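PDB 2HXO: putative TetR-family transcriptional regulator, which probably binds cis-regulatory DNA through a helix-turn-helix domain and regulates transcription, as other TetR-family regulators do. Local coordinates for residues T223-L226 and T227-A231. Sequence-based numbering, arbitrary orientation.
Sequences TLVL and TGITA
The carbonyl of Thr223 is gripped from both faces of its plane by Thr227. The backbone N of Thr227 comes from one face, 2.9 Å from Thr223 O and tilted 27° from the plane. Its OG1 comes from the opposite face, also 2.9 Å from Thr223 O, tilted 33°. The threonine can do this because OG1 lies beside its own backbone N (chi1 -64°), turned back toward the preceding turn. The next carbonyls each receive the regular helical bond: Gly228 N to Leu224 O at 3.2 Å, and Ile229 N to Val225 O at 2.9 Å. One turn apart on another side of the helix, Val225 and Ile229 meet through methyls, CG1 to CD1 at 3.8 Å. Both also pack on Leu153 of helix 146-166. Val225 further touches Val225 of the second subunit, and Ile229 touches Leu224 of that subunit. Thr230 repeats the side-chain bond over a shorter step, its OG1 donating to Thr227 O at 2.9 Å. Ala231 N makes weak bonds to Thr227 O and Gly228 O. A valine in place of Thr230 would probably cost Thr227 O the bond from the hydroxyl. These residues are the C-terminal part of helix 214-230, in the C-terminal domain, where TetR-family proteins commonly dimerise. The hydroxyls of Thr227 and Thr230 bond to carbonyls of their own helix, while the aliphatic side chains serve the core and the subunit interface.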
# COMPACT_ATOMS: atom_id res chain seq x y z
N THR A 223 -4.98 10.72 -10.42
CA THR A 223 -5.89 11.42 -11.34
C THR A 223 -7.05 10.51 -11.76
O THR A 223 -8.20 10.95 -11.90
CB THR A 223 -5.10 11.96 -12.55
OG1 THR A 223 -4.16 12.93 -12.08
CG2 THR A 223 -6.02 12.59 -13.58
N LEU A 224 -6.73 9.24 -11.96
CA LEU A 224 -7.73 8.23 -12.33
C LEU A 224 -8.75 8.10 -11.18
O LEU A 224 -9.96 8.05 -11.41
CB LEU A 224 -7.02 6.88 -12.53
CG LEU A 224 -7.23 6.09 -13.82
CD1 LEU A 224 -7.54 7.00 -14.99
CD2 LEU A 224 -5.98 5.26 -14.06
N VAL A 225 -8.27 8.06 -9.94
CA VAL A 225 -9.18 7.97 -8.80
C VAL A 225 -10.02 9.24 -8.72
O VAL A 225 -11.23 9.18 -8.51
CB VAL A 225 -8.41 7.77 -7.46
CG1 VAL A 225 -9.41 7.65 -6.31
CG2 VAL A 225 -7.55 6.51 -7.53
N LEU A 226 -9.37 10.40 -8.87
CA LEU A 226 -10.07 11.69 -8.82
C LEU A 226 -11.15 11.78 -9.89
O LEU A 226 -12.20 12.34 -9.65
CB LEU A 226 -9.07 12.86 -8.97
CG LEU A 226 -8.14 13.07 -7.78
CD1 LEU A 226 -6.98 13.98 -8.17
CD2 LEU A 226 -8.94 13.64 -6.61
N THR A 227 -10.92 11.21 -11.06
CA THR A 227 -11.92 11.22 -12.12
C THR A 227 -13.14 10.39 -11.70
O THR A 227 -14.29 10.76 -11.97
CB THR A 227 -11.35 10.65 -13.42
OG1 THR A 227 -10.28 11.50 -13.87
CG2 THR A 227 -12.42 10.57 -14.51
N GLY A 228 -12.88 9.27 -11.02
CA GLY A 228 -13.97 8.44 -10.54
C GLY A 228 -14.73 9.19 -9.47
O GLY A 228 -15.95 9.17 -9.42
N ILE A 229 -14.00 9.89 -8.61
CA ILE A 229 -14.61 10.64 -7.53
C ILE A 229 -15.46 11.78 -8.07
O ILE A 229 -16.56 12.03 -7.58
CB ILE A 229 -13.54 11.17 -6.54
CG1 ILE A 229 -12.95 9.99 -5.76
CG2 ILE A 229 -14.16 12.17 -5.59
CD1 ILE A 229 -11.77 10.32 -4.87
N THR A 230 -14.96 12.46 -9.11
CA THR A 230 -15.72 13.57 -9.68
C THR A 230 -17.07 13.11 -10.24
O THR A 230 -17.99 13.91 -10.30
CB THR A 230 -14.92 14.35 -10.81
OG1 THR A 230 -14.93 13.62 -12.04
CG2 THR A 230 -13.51 14.58 -10.40
N ALA A 231 -17.18 11.84 -10.64
CA ALA A 231 -18.45 11.32 -11.16
C ALA A 231 -19.48 11.08 -10.04
O ALA A 231 -20.62 10.73 -10.31
CB ALA A 231 -18.21 10.04 -11.96